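Local coordinates for protein probable GTPase engC (Thermotoga maritima, PDB 1U0L) that probably assists late maturation of the 30S ribosomal subunit as a zinc-binding, circularly permuted GTPase that hydrolyses GTP slowly, at residues V85-L90 / K164-G169; L108-K113 / P229-L234; S144-I149 / F248-D253; E242-Y247 / E286-M291; C256-C261 / D265-G270. All blocks are in the same frame, centred on the assembly; numbering follows the deposited sequence.

Contact 1 of 5, residues V85-L90 / K164-G169; sequences VDQVIL and KEYLKG
Gln87, the first residue of strand 87-92, stretches its side chain beyond CG toward the end of helix 160-167 and brings its amide beside the Tyr166 carbonyl, with CD 3.7 Å from Tyr166 O. The side chain crosses that of Tyr166 at about a right angle, and the amide plane is tilted 30° from the Tyr166 ring. The backbone of Gln87 is meanwhile bonded to Thr173 of the neighbouring strand 171-175. Val88 turns to the opposite side of the sheet, where it packs on Ala111 of helix 101-113, while its main chain pairs with strand 117-122. With Ile89 the strand faces helix 160-167 again. Its CG1 stands beside the backbone N (chi1 -58°), which sends the ethyl arm outward until CD1 comes to 3.5 Å from Leu167 CD2; CG1 of Ile89 is only slightly farther from that same methyl, at 3.8 Å. The two branched chains cross nearly perpendicularly. Both are buried; the apolar part of the contact is Leu167 CD2 against CG1 and CD1 of Ile89. Leu167 also leans on Ser172, and Ile89 on Met174, both of strand 171-175. Helix 160-167 thus lies on one face of the mixed sheet, among its parallel strands, as the connection of a beta-alpha-beta crossover from strand 149-151 to strand 171-175, an arrangement characteristic of P-loop GTPase domains.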
# COMPACT_ATOMS: atom_id res chain seq x y z
N VAL A 85 0.93 -6.47 -5.37
CA VAL A 85 0.05 -5.81 -4.43
C VAL A 85 -0.83 -4.84 -5.21
O VAL A 85 -0.32 -4.09 -6.04
CB VAL A 85 0.85 -5.03 -3.38
CG1 VAL A 85 -0.09 -4.48 -2.32
CG2 VAL A 85 1.92 -5.92 -2.77
N ASP A 86 -2.14 -4.87 -4.95
CA ASP A 86 -3.09 -3.99 -5.62
C ASP A 86 -3.38 -2.77 -4.77
O ASP A 86 -3.30 -1.64 -5.25
CB ASP A 86 -4.43 -4.67 -5.87
CG ASP A 86 -4.30 -6.10 -6.32
OD1 ASP A 86 -3.46 -6.36 -7.20
OD2 ASP A 86 -5.04 -6.96 -5.79
N GLN A 87 -3.73 -3.00 -3.51
CA GLN A 87 -4.08 -1.90 -2.61
C GLN A 87 -3.23 -1.60 -1.41
O GLN A 87 -2.55 -2.46 -0.84
CB GLN A 87 -5.50 -2.07 -2.08
CG GLN A 87 -6.58 -1.67 -3.03
CD GLN A 87 -7.94 -1.78 -2.40
OE1 GLN A 87 -8.24 -2.77 -1.73
NE2 GLN A 87 -8.77 -0.78 -2.62
N VAL A 88 -3.35 -0.34 -1.02
CA VAL A 88 -2.70 0.22 0.13
C VAL A 88 -3.85 0.75 0.95
O VAL A 88 -4.63 1.57 0.46
CB VAL A 88 -1.83 1.40 -0.24
CG1 VAL A 88 -1.34 2.08 1.03
CG2 VAL A 88 -0.68 0.94 -1.09
N ILE A 89 -4.01 0.23 2.16
CA ILE A 89 -5.07 0.71 3.03
C ILE A 89 -4.33 1.65 3.94
O ILE A 89 -3.52 1.22 4.77
CB ILE A 89 -5.67 -0.40 3.86
CG1 ILE A 89 -6.22 -1.50 2.94
CG2 ILE A 89 -6.75 0.17 4.74
CD1 ILE A 89 -7.40 -1.06 2.07
N LEU A 90 -4.57 2.94 3.75
CA LEU A 90 -3.88 3.96 4.52
C LEU A 90 -4.70 4.34 5.74
O LEU A 90 -5.67 5.09 5.64
CB LEU A 90 -3.62 5.18 3.65
CG LEU A 90 -2.25 5.84 3.82
CD1 LEU A 90 -2.19 7.23 3.11
CD2 LEU A 90 -1.99 5.98 5.30
N LYS A 164 -14.72 -3.70 4.10
CA LYS A 164 -14.60 -5.08 3.63
C LYS A 164 -14.86 -5.04 2.13
O LYS A 164 -14.31 -5.83 1.37
CB LYS A 164 -15.64 -5.96 4.29
CG LYS A 164 -15.16 -6.74 5.49
CD LYS A 164 -16.33 -7.39 6.20
CE LYS A 164 -15.91 -8.07 7.48
NZ LYS A 164 -17.10 -8.37 8.31
N GLU A 165 -15.69 -4.10 1.71
CA GLU A 165 -16.01 -3.98 0.31
C GLU A 165 -14.82 -3.71 -0.59
O GLU A 165 -14.83 -4.14 -1.74
CB GLU A 165 -17.08 -2.92 0.10
CG GLU A 165 -18.09 -3.34 -0.94
CD GLU A 165 -18.57 -4.77 -0.70
OE1 GLU A 165 -19.21 -5.01 0.35
OE2 GLU A 165 -18.30 -5.64 -1.57
N TYR A 166 -13.79 -3.02 -0.10
CA TYR A 166 -12.62 -2.75 -0.94
C TYR A 166 -11.59 -3.85 -0.88
O TYR A 166 -10.81 -4.03 -1.81
CB TYR A 166 -11.88 -1.47 -0.55
CG TYR A 166 -12.65 -0.20 -0.67
CD1 TYR A 166 -13.55 0.19 0.32
CD2 TYR A 166 -12.49 0.62 -1.77
CE1 TYR A 166 -14.28 1.36 0.19
CE2 TYR A 166 -13.22 1.80 -1.91
CZ TYR A 166 -14.11 2.15 -0.92
OH TYR A 166 -14.87 3.28 -1.06
N LEU A 167 -11.56 -4.57 0.24
CA LEU A 167 -10.57 -5.62 0.40
C LEU A 167 -10.89 -6.85 -0.42
O LEU A 167 -9.99 -7.59 -0.82
CB LEU A 167 -10.45 -5.98 1.88
CG LEU A 167 -10.04 -4.81 2.77
CD1 LEU A 167 -10.06 -5.26 4.22
CD2 LEU A 167 -8.67 -4.29 2.35
N LYS A 168 -12.18 -7.07 -0.68
CA LYS A 168 -12.63 -8.22 -1.46
C LYS A 168 -11.77 -8.50 -2.68
O LYS A 168 -11.48 -7.59 -3.46
CB LYS A 168 -14.06 -8.02 -1.94
CG LYS A 168 -15.14 -8.47 -0.99
CD LYS A 168 -16.51 -8.14 -1.55
CE LYS A 168 -17.62 -8.79 -0.74
NZ LYS A 168 -17.57 -8.39 0.69
N GLY A 169 -11.38 -9.77 -2.82
CA GLY A 169 -10.59 -10.22 -3.95
C GLY A 169 -9.14 -9.82 -4.01
O GLY A 169 -8.27 -10.67 -4.17

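Contact 2 of 5, residues L108-K113 / P229-L234; sequences LVLAEK and PGFANL
Leu110 of helix 101-113 lays CB and CD1 along Phe231 in a buried contact without hydrogen bonds across it. It begins at CB, which sits over the middle of one face of the Phe231 ring, 3.8 Å from the centroid and 12° off the ring normal, a CH-pi contact. From there CG stands beside the backbone N (chi1 -76°), which carries the chain along Phe231 toward that residue's own root. At the tip CD1 has left the ring centre and touches Phe231 CB at 3.4 Å and Phe231 CG at 3.7 Å. The same methyl also faces Leu234, lying 4.1 Å from Leu234 CA. The two side chains therefore run past each other in opposite directions, the tip of Leu110 at the base of Phe231 and the far end of the ring against the helix backbone, where Phe231 CZ lies 4.0 Å from Ala111 N. Two turns shape the loop and place Phe231 and Leu234 near this methyl: Phe231 is the centre of an inverse gamma turn closed by a weak bond from Ala232 N to Gly230 O, and a type I turn follows, with Leu234 N bonded to Phe231 O. Leu234 packs further on Lys106 and Phe107 of the same helix. Pro229 and Gly230 end the sequence DTPG, the G3 motif of GTPases, so the helix packs against what is probably the start of switch II, by analogy with other GTPases.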
# COMPACT_ATOMS: atom_id res chain seq x y z
N LEU A 108 1.05 8.35 0.29
CA LEU A 108 0.38 8.35 -1.00
C LEU A 108 1.41 8.37 -2.12
O LEU A 108 1.28 7.64 -3.10
CB LEU A 108 -0.56 9.55 -1.11
CG LEU A 108 -1.77 9.52 -0.17
CD1 LEU A 108 -2.49 10.85 -0.20
CD2 LEU A 108 -2.70 8.39 -0.57
N VAL A 109 2.45 9.19 -1.98
CA VAL A 109 3.49 9.26 -3.00
C VAL A 109 4.04 7.85 -3.22
O VAL A 109 4.19 7.41 -4.36
CB VAL A 109 4.64 10.20 -2.58
CG1 VAL A 109 5.83 10.02 -3.50
CG2 VAL A 109 4.18 11.65 -2.63
N LEU A 110 4.33 7.15 -2.13
CA LEU A 110 4.84 5.78 -2.20
C LEU A 110 3.85 4.81 -2.87
O LEU A 110 4.24 3.98 -3.70
CB LEU A 110 5.18 5.27 -0.80
CG LEU A 110 6.47 5.81 -0.23
CD1 LEU A 110 6.58 5.40 1.23
CD2 LEU A 110 7.66 5.32 -1.02
N ALA A 111 2.58 4.91 -2.51
CA ALA A 111 1.56 4.04 -3.07
C ALA A 111 1.42 4.30 -4.57
O ALA A 111 1.24 3.36 -5.36
CB ALA A 111 0.22 4.29 -2.37
N GLU A 112 1.51 5.56 -4.95
CA GLU A 112 1.39 5.92 -6.35
C GLU A 112 2.63 5.43 -7.10
O GLU A 112 2.54 4.83 -8.17
CB GLU A 112 1.25 7.44 -6.49
CG GLU A 112 0.14 7.88 -7.44
CD GLU A 112 -1.25 7.71 -6.84
OE1 GLU A 112 -2.24 8.07 -7.51
OE2 GLU A 112 -1.37 7.23 -5.69
N LYS A 113 3.80 5.66 -6.53
CA LYS A 113 5.02 5.22 -7.17
C LYS A 113 4.98 3.73 -7.51
O LYS A 113 5.46 3.32 -8.57
CB LYS A 113 6.23 5.51 -6.31
CG LYS A 113 7.48 5.00 -6.94
CD LYS A 113 8.71 5.19 -6.10
CE LYS A 113 9.93 4.68 -6.88
NZ LYS A 113 9.96 5.23 -8.29
N PRO A 229 3.07 -4.40 7.92
CA PRO A 229 2.58 -3.18 7.24
C PRO A 229 3.46 -2.70 6.10
O PRO A 229 4.66 -3.00 6.05
CB PRO A 229 2.50 -2.15 8.37
CG PRO A 229 2.45 -2.96 9.61
CD PRO A 229 3.42 -4.08 9.32
N GLY A 230 2.83 -1.92 5.22
CA GLY A 230 3.48 -1.36 4.06
C GLY A 230 4.81 -0.69 4.28
O GLY A 230 5.68 -1.20 5.00
N PHE A 231 4.97 0.47 3.66
CA PHE A 231 6.20 1.23 3.72
C PHE A 231 6.40 1.92 5.06
O PHE A 231 6.55 3.14 5.12
CB PHE A 231 6.21 2.28 2.63
CG PHE A 231 5.26 2.00 1.50
CD1 PHE A 231 3.89 2.08 1.70
CD2 PHE A 231 5.74 1.68 0.23
CE1 PHE A 231 3.00 1.86 0.66
CE2 PHE A 231 4.87 1.46 -0.82
CZ PHE A 231 3.49 1.55 -0.61
N ALA A 232 6.42 1.13 6.13
CA ALA A 232 6.59 1.66 7.47
C ALA A 232 7.83 2.51 7.62
O ALA A 232 7.90 3.36 8.51
CB ALA A 232 6.62 0.52 8.48
N ASN A 233 8.82 2.31 6.76
CA ASN A 233 10.03 3.10 6.87
C ASN A 233 9.97 4.38 6.04
O ASN A 233 10.98 5.08 5.91
CB ASN A 233 11.25 2.28 6.47
CG ASN A 233 11.12 1.73 5.08
OD1 ASN A 233 10.92 2.47 4.12
ND2 ASN A 233 11.24 0.42 4.96
N LEU A 234 8.80 4.69 5.50
CA LEU A 234 8.61 5.91 4.71
C LEU A 234 9.89 6.34 3.99
O LEU A 234 10.36 7.46 4.18
CB LEU A 234 8.13 7.03 5.63
CG LEU A 234 6.74 6.88 6.26
CD1 LEU A 234 6.60 7.79 7.46
CD2 LEU A 234 5.65 7.20 5.22

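Contact 3 of 5, residues S144-I149 / F248-D253; sequences SGLYPI and FKEFGD
The Tyr147 ring is met obliquely by the aliphatic chain of Lys249, whose CG lies 3.8 Å from Tyr147 OH, while the Phe251 ring has Phe248 CB over the centre of one face. Here the loop between helix 130-143 and strand 149-151 of the GTPase domain meets the loop that leads from helix 241-244 to the zinc site. Phe248 and Phe251 also pair with rings outside the contact: Phe251 edge-to-face with His263 and Tyr288, and Phe248 likewise with Tyr288. Lys249 bends at its last torsion (chi4 -47°), and NZ forms a salt bridge with Glu112 of helix 101-113. Tyr147 OH makes a weak hydrogen bond to the same carboxylate, so Glu112 gathers a group from each loop. Beside this pair Leu146 and Glu250 cross at about a right angle. Glu250 is bent at chi2, its carboxylate engaged by Arg284 of helix 282-296; Leu146 CD2 lies 3.6 Å from Glu250 CG.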
# COMPACT_ATOMS: atom_id res chain seq x y z
N SER A 144 -10.86 14.06 -0.21
CA SER A 144 -12.13 13.55 -0.73
C SER A 144 -12.08 13.30 -2.25
O SER A 144 -12.39 12.21 -2.72
CB SER A 144 -13.24 14.54 -0.40
OG SER A 144 -14.51 14.03 -0.74
N GLY A 145 -11.66 14.31 -3.00
CA GLY A 145 -11.63 14.17 -4.44
C GLY A 145 -10.43 13.50 -5.07
O GLY A 145 -10.34 13.44 -6.30
N LEU A 146 -9.52 12.98 -4.25
CA LEU A 146 -8.33 12.32 -4.79
C LEU A 146 -8.28 10.84 -4.46
O LEU A 146 -7.60 10.07 -5.15
CB LEU A 146 -7.07 12.99 -4.23
CG LEU A 146 -6.97 14.51 -4.37
CD1 LEU A 146 -5.74 15.04 -3.62
CD2 LEU A 146 -6.89 14.88 -5.83
N TYR A 147 -9.00 10.43 -3.42
CA TYR A 147 -9.04 9.04 -2.99
C TYR A 147 -10.29 8.71 -2.22
O TYR A 147 -10.95 9.59 -1.66
CB TYR A 147 -7.86 8.72 -2.08
CG TYR A 147 -6.52 8.96 -2.70
CD1 TYR A 147 -6.00 8.07 -3.63
CD2 TYR A 147 -5.79 10.11 -2.42
CE1 TYR A 147 -4.80 8.32 -4.27
CE2 TYR A 147 -4.59 10.37 -3.05
CZ TYR A 147 -4.10 9.46 -3.98
OH TYR A 147 -2.92 9.70 -4.64
N PRO A 148 -10.64 7.43 -2.16
CA PRO A 148 -11.83 6.97 -1.43
C PRO A 148 -11.50 7.11 0.04
O PRO A 148 -10.38 6.80 0.45
CB PRO A 148 -11.94 5.50 -1.81
CG PRO A 148 -11.10 5.37 -3.06
CD PRO A 148 -9.98 6.33 -2.88
N ILE A 149 -12.44 7.57 0.84
CA ILE A 149 -12.20 7.70 2.27
C ILE A 149 -13.23 6.91 3.05
O ILE A 149 -14.42 6.96 2.72
CB ILE A 149 -12.30 9.18 2.72
CG1 ILE A 149 -11.21 10.01 2.03
CG2 ILE A 149 -12.19 9.27 4.24
CD1 ILE A 149 -11.32 11.51 2.28
N PHE A 248 1.47 13.12 -7.43
CA PHE A 248 0.48 14.00 -6.82
C PHE A 248 -0.62 14.16 -7.88
O PHE A 248 -0.59 15.13 -8.64
CB PHE A 248 1.09 15.37 -6.53
CG PHE A 248 1.80 15.46 -5.21
CD1 PHE A 248 3.08 14.94 -5.05
CD2 PHE A 248 1.17 16.06 -4.11
CE1 PHE A 248 3.73 15.02 -3.83
CE2 PHE A 248 1.80 16.14 -2.88
CZ PHE A 248 3.10 15.62 -2.74
N LYS A 249 -1.55 13.21 -7.93
CA LYS A 249 -2.66 13.24 -8.89
C LYS A 249 -2.92 14.64 -9.42
O LYS A 249 -2.74 14.91 -10.60
CB LYS A 249 -3.96 12.76 -8.26
CG LYS A 249 -4.10 11.28 -7.94
CD LYS A 249 -5.59 10.93 -7.79
CE LYS A 249 -5.79 9.53 -7.32
NZ LYS A 249 -4.94 8.58 -8.11
N GLU A 250 -3.37 15.53 -8.52
CA GLU A 250 -3.69 16.91 -8.86
C GLU A 250 -2.78 17.51 -9.92
O GLU A 250 -3.25 18.21 -10.81
CB GLU A 250 -3.62 17.82 -7.63
CG GLU A 250 -4.37 17.31 -6.43
CD GLU A 250 -3.43 16.78 -5.38
OE1 GLU A 250 -2.61 15.89 -5.71
OE2 GLU A 250 -3.52 17.25 -4.22
N PHE A 251 -1.48 17.26 -9.81
CA PHE A 251 -0.51 17.78 -10.77
C PHE A 251 -0.58 16.91 -12.01
O PHE A 251 -0.00 15.81 -12.05
CB PHE A 251 0.91 17.73 -10.20
CG PHE A 251 1.08 18.40 -8.85
CD1 PHE A 251 -0.01 18.81 -8.10
CD2 PHE A 251 2.36 18.57 -8.32
CE1 PHE A 251 0.16 19.37 -6.86
CE2 PHE A 251 2.53 19.13 -7.06
CZ PHE A 251 1.43 19.53 -6.33
N GLY A 252 -1.30 17.38 -13.04
CA GLY A 252 -1.42 16.60 -14.26
C GLY A 252 -2.21 17.36 -15.31
O GLY A 252 -1.66 17.74 -16.36
N ASP A 253 -3.49 17.57 -15.04
CA ASP A 253 -4.36 18.30 -15.96
C ASP A 253 -3.99 19.78 -15.95
O ASP A 253 -4.57 20.58 -16.68
CB ASP A 253 -5.81 18.15 -15.54
CG ASP A 253 -6.05 18.64 -14.13
OD1 ASP A 253 -5.61 17.96 -13.18
OD2 ASP A 253 -6.68 19.72 -13.97

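Contact 4 of 5, residues E242-Y247 / E286-M291; sequences EELKHY and ENYVKM
Leu244 and Tyr288 bury the most surface here, with Met291 next, where the short, weakly bonded helix 241-244 packs on the long helix 282-296 in the C-terminal, zinc-binding part of the chain. Leu244 reaches against the other helix with CD1, which lies 3.5 Å from Met291 CB and 3.7 Å from Tyr288 CE1; its side chain crosses that of Met291 at about a right angle. On the far side of the short helix, Glu243, salt-bridged to Lys113, accepts a bond from Tyr247 OH at OE1, on the lone pair turned from its other oxygen. CG of Tyr288 is opposite its own backbone N (chi1 161°), which carries the ring past Leu244, whose CB meets its edge in the ring plane, to Lys245. The Tyr288 hydroxyl is hydrogen-bonded to Asn262 O. Tyr288 CE1 lies 3.6 Å from Lys245 N, and Lys245 CB is 3.7 Å from Tyr288 OH.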
# COMPACT_ATOMS: atom_id res chain seq x y z
N GLU A 242 12.67 15.61 -10.08
CA GLU A 242 11.79 15.89 -11.21
C GLU A 242 10.73 14.81 -11.43
O GLU A 242 9.80 15.00 -12.22
CB GLU A 242 12.62 16.07 -12.48
CG GLU A 242 13.72 15.03 -12.66
CD GLU A 242 14.97 15.36 -11.85
OE1 GLU A 242 15.77 14.43 -11.59
OE2 GLU A 242 15.17 16.54 -11.50
N GLU A 243 10.86 13.70 -10.73
CA GLU A 243 9.92 12.59 -10.85
C GLU A 243 8.72 12.71 -9.89
O GLU A 243 7.58 12.39 -10.24
CB GLU A 243 10.66 11.28 -10.61
CG GLU A 243 9.78 10.05 -10.47
CD GLU A 243 10.61 8.79 -10.26
OE1 GLU A 243 10.01 7.73 -9.97
OE2 GLU A 243 11.85 8.87 -10.38
N LEU A 244 9.01 13.17 -8.68
CA LEU A 244 8.02 13.34 -7.63
C LEU A 244 6.67 13.93 -8.09
O LEU A 244 5.61 13.43 -7.71
CB LEU A 244 8.60 14.24 -6.55
CG LEU A 244 8.47 13.90 -5.06
CD1 LEU A 244 8.69 15.18 -4.27
CD2 LEU A 244 7.11 13.31 -4.75
N LYS A 245 6.71 14.98 -8.90
CA LYS A 245 5.50 15.66 -9.38
C LYS A 245 4.43 14.72 -9.97
O LYS A 245 3.25 15.05 -9.97
CB LYS A 245 5.85 16.73 -10.41
CG LYS A 245 6.17 16.17 -11.78
CD LYS A 245 6.63 17.23 -12.75
CE LYS A 245 8.01 17.72 -12.41
NZ LYS A 245 8.69 18.25 -13.62
N HIS A 246 4.86 13.57 -10.47
CA HIS A 246 3.94 12.61 -11.06
C HIS A 246 3.24 11.78 -9.99
O HIS A 246 2.42 10.91 -10.30
CB HIS A 246 4.68 11.64 -11.99
CG HIS A 246 5.42 12.31 -13.10
ND1 HIS A 246 4.81 13.19 -13.97
CD2 HIS A 246 6.71 12.24 -13.47
CE1 HIS A 246 5.71 13.64 -14.83
NE2 HIS A 246 6.87 13.08 -14.55
N TYR A 247 3.56 12.03 -8.73
CA TYR A 247 2.96 11.25 -7.67
C TYR A 247 1.99 12.07 -6.81
O TYR A 247 1.72 11.75 -5.65
CB TYR A 247 4.09 10.64 -6.86
CG TYR A 247 4.94 9.73 -7.71
CD1 TYR A 247 6.32 9.62 -7.50
CD2 TYR A 247 4.37 8.93 -8.71
CE1 TYR A 247 7.10 8.74 -8.26
CE2 TYR A 247 5.14 8.04 -9.46
CZ TYR A 247 6.50 7.96 -9.23
OH TYR A 247 7.26 7.05 -9.91
N GLU A 286 2.54 22.37 -0.53
CA GLU A 286 3.52 22.56 0.53
C GLU A 286 4.37 21.32 0.77
O GLU A 286 5.60 21.39 0.72
CB GLU A 286 2.78 22.94 1.82
CG GLU A 286 3.66 23.30 2.99
CD GLU A 286 2.84 23.73 4.18
OE1 GLU A 286 2.06 22.91 4.71
OE2 GLU A 286 2.98 24.90 4.59
N ASN A 287 3.71 20.20 1.03
CA ASN A 287 4.41 18.95 1.29
C ASN A 287 5.20 18.48 0.06
O ASN A 287 6.32 17.95 0.20
CB ASN A 287 3.42 17.89 1.75
CG ASN A 287 2.78 18.24 3.08
OD1 ASN A 287 3.47 18.59 4.03
ND2 ASN A 287 1.45 18.14 3.16
N TYR A 288 4.62 18.68 -1.13
CA TYR A 288 5.29 18.29 -2.36
C TYR A 288 6.61 19.06 -2.51
O TYR A 288 7.65 18.48 -2.83
CB TYR A 288 4.41 18.55 -3.58
CG TYR A 288 5.23 18.60 -4.86
CD1 TYR A 288 5.94 17.48 -5.29
CD2 TYR A 288 5.39 19.80 -5.56
CE1 TYR A 288 6.81 17.55 -6.37
CE2 TYR A 288 6.24 19.88 -6.64
CZ TYR A 288 6.95 18.76 -7.05
OH TYR A 288 7.83 18.87 -8.10
N VAL A 289 6.57 20.37 -2.28
CA VAL A 289 7.78 21.18 -2.38
C VAL A 289 8.81 20.75 -1.33
O VAL A 289 10.00 20.65 -1.64
CB VAL A 289 7.47 22.68 -2.20
CG1 VAL A 289 8.76 23.48 -2.14
CG2 VAL A 289 6.60 23.16 -3.34
N LYS A 290 8.35 20.52 -0.10
CA LYS A 290 9.22 20.06 0.99
C LYS A 290 9.91 18.78 0.54
O LYS A 290 11.14 18.66 0.61
CB LYS A 290 8.40 19.77 2.24
CG LYS A 290 9.18 19.15 3.39
CD LYS A 290 10.10 20.14 4.09
CE LYS A 290 10.86 19.48 5.23
NZ LYS A 290 9.95 18.76 6.17
N MET A 291 9.11 17.83 0.06
CA MET A 291 9.65 16.57 -0.43
C MET A 291 10.60 16.80 -1.60
O MET A 291 11.66 16.19 -1.67
CB MET A 291 8.52 15.62 -0.83
CG MET A 291 8.06 14.71 0.32
SD MET A 291 6.89 13.42 -0.09
CE MET A 291 5.36 14.29 0.18

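Contact 5 of 5, residues C256-C261 / D265-G270; sequences CFFSDC and DEPECG. With ZN (zinc ion), chain D.
Cys256, Cys261 and Cys269 are drawn together by one zinc ion in a zinc-finger site: the metal lies 2.3 Å from Cys256 SG, 2.3 Å from Cys261 SG and 2.4 Å from Cys269 SG. ND1 of His263, from the turn between the two segments, completes the set of three cysteines and one histidine. Hydrogen bonding between the segments is slight: Phe257 N makes a weak bond to Glu268 O at 3.3 Å. More polar anchoring comes from Glu266, whose bent chain runs alongside Cys261 SG and ends with OE1 on Val264 N and OE2 on Asn262 N, two bonds to the backbone of the turn that carries His263. Apolar contacts lie on the outer side. Phe258 CE1 touches Pro267 CD at 3.5 Å, with Pro267 CB at the ring edge and in its plane, and Phe257 CB meets Glu268 CB at 3.5 Å. As whole side chains Phe257 and Glu268 cross at about a right angle, the carboxylate turned 65° from the ring. The zinc loop falls between helices 241-244 and 270-277. Cys269 is the N-cap of helix 270-277, its sulfur capping a backbone N in the first turn, while a salt bridge from Asp260 to Lys245 links the loop to the residue just after helix 241-244.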
# COMPACT_ATOMS: atom_id res chain seq x y z
N CYS A 256 1.70 24.15 -17.38
CA CYS A 256 2.74 25.09 -16.99
C CYS A 256 3.53 25.53 -18.22
O CYS A 256 3.77 24.74 -19.13
CB CYS A 256 3.69 24.43 -15.98
SG CYS A 256 2.96 24.00 -14.39
N PHE A 257 3.96 26.79 -18.22
CA PHE A 257 4.71 27.34 -19.33
C PHE A 257 5.80 26.39 -19.84
O PHE A 257 5.71 25.89 -20.95
CB PHE A 257 5.37 28.66 -18.94
CG PHE A 257 6.13 29.30 -20.06
CD1 PHE A 257 5.47 30.02 -21.05
CD2 PHE A 257 7.51 29.16 -20.15
CE1 PHE A 257 6.17 30.59 -22.11
CE2 PHE A 257 8.22 29.73 -21.20
CZ PHE A 257 7.55 30.45 -22.18
N PHE A 258 6.81 26.15 -19.01
CA PHE A 258 7.92 25.29 -19.39
C PHE A 258 7.63 23.81 -19.56
O PHE A 258 6.67 23.29 -18.99
CB PHE A 258 9.08 25.45 -18.40
CG PHE A 258 9.69 26.82 -18.40
CD1 PHE A 258 9.16 27.83 -17.60
CD2 PHE A 258 10.79 27.10 -19.21
CE1 PHE A 258 9.72 29.11 -17.62
CE2 PHE A 258 11.35 28.38 -19.23
CZ PHE A 258 10.82 29.38 -18.43
N SER A 259 8.47 23.16 -20.35
CA SER A 259 8.38 21.72 -20.62
C SER A 259 8.87 21.03 -19.36
O SER A 259 10.03 21.17 -18.95
CB SER A 259 9.29 21.35 -21.81
OG SER A 259 9.38 19.95 -21.99
N ASP A 260 7.98 20.27 -18.74
CA ASP A 260 8.31 19.58 -17.49
C ASP A 260 8.75 20.59 -16.44
O ASP A 260 9.92 20.68 -16.07
CB ASP A 260 9.41 18.54 -17.71
CG ASP A 260 9.67 17.69 -16.46
OD1 ASP A 260 8.71 17.05 -15.97
OD2 ASP A 260 10.82 17.67 -15.97
N CYS A 261 7.79 21.38 -15.97
CA CYS A 261 8.02 22.38 -14.95
C CYS A 261 7.85 21.65 -13.62
O CYS A 261 6.83 21.00 -13.42
CB CYS A 261 6.98 23.47 -15.09
SG CYS A 261 6.85 24.57 -13.70
N ASP A 265 10.10 26.89 -8.46
CA ASP A 265 10.48 28.25 -8.81
C ASP A 265 9.97 28.73 -10.16
O ASP A 265 9.63 29.91 -10.32
CB ASP A 265 12.01 28.41 -8.81
CG ASP A 265 12.57 28.62 -7.41
OD1 ASP A 265 11.90 29.28 -6.59
OD2 ASP A 265 13.69 28.13 -7.15
N GLU A 266 9.90 27.82 -11.12
CA GLU A 266 9.45 28.14 -12.48
C GLU A 266 8.44 29.30 -12.62
O GLU A 266 7.38 29.33 -12.00
CB GLU A 266 8.91 26.90 -13.18
CG GLU A 266 9.96 25.82 -13.50
CD GLU A 266 10.20 24.84 -12.36
OE1 GLU A 266 9.48 24.91 -11.34
OE2 GLU A 266 11.10 23.97 -12.48
N PRO A 267 8.80 30.28 -13.46
CA PRO A 267 8.15 31.53 -13.87
C PRO A 267 6.64 31.51 -14.06
O PRO A 267 5.96 32.49 -13.76
CB PRO A 267 8.88 31.88 -15.15
CG PRO A 267 10.27 31.43 -14.84
CD PRO A 267 10.05 30.09 -14.23
N GLU A 268 6.12 30.42 -14.58
CA GLU A 268 4.69 30.33 -14.81
C GLU A 268 4.32 28.89 -14.58
O GLU A 268 4.83 27.99 -15.24
CB GLU A 268 4.37 30.72 -16.25
CG GLU A 268 2.89 30.72 -16.58
CD GLU A 268 2.61 31.01 -18.04
OE1 GLU A 268 3.04 32.07 -18.54
OE2 GLU A 268 1.97 30.15 -18.69
N CYS A 269 3.42 28.67 -13.64
CA CYS A 269 3.04 27.30 -13.32
C CYS A 269 1.55 27.12 -13.12
O CYS A 269 0.97 27.74 -12.24
CB CYS A 269 3.78 26.88 -12.06
SG CYS A 269 3.31 25.26 -11.50
N GLY A 270 0.94 26.25 -13.92
CA GLY A 270 -0.48 26.01 -13.76
C GLY A 270 -0.78 25.45 -12.39
O GLY A 270 -1.85 25.68 -11.80
ZN ZN D . 4.72 24.02 -12.97

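Overall arrangement
Contacts 1 and 2 lie in the GTPase domain on opposite faces of its mixed sheet, their centres 15 Å apart, joined by strand 87-92 and helix 101-113, which follow each other in the chain. Contacts 3 and 4 lead from there to the C-terminal part: both meet side chains of helix 101-113 (Glu112 with Lys249 in contact 3, Lys113 with Glu243 in contact 4), and they share the aromatic cluster round Tyr288. Contact 5, the zinc site, is farthest out, its centre 14 Å from that of contact 4 but 36 Å from contact 1, and its residues fall between the two segments of contact 4. Contacts 1, 2 and 3 interlace along the chain. Helix 101-113 thus touches both the GTPase sheet and the C-terminal helices.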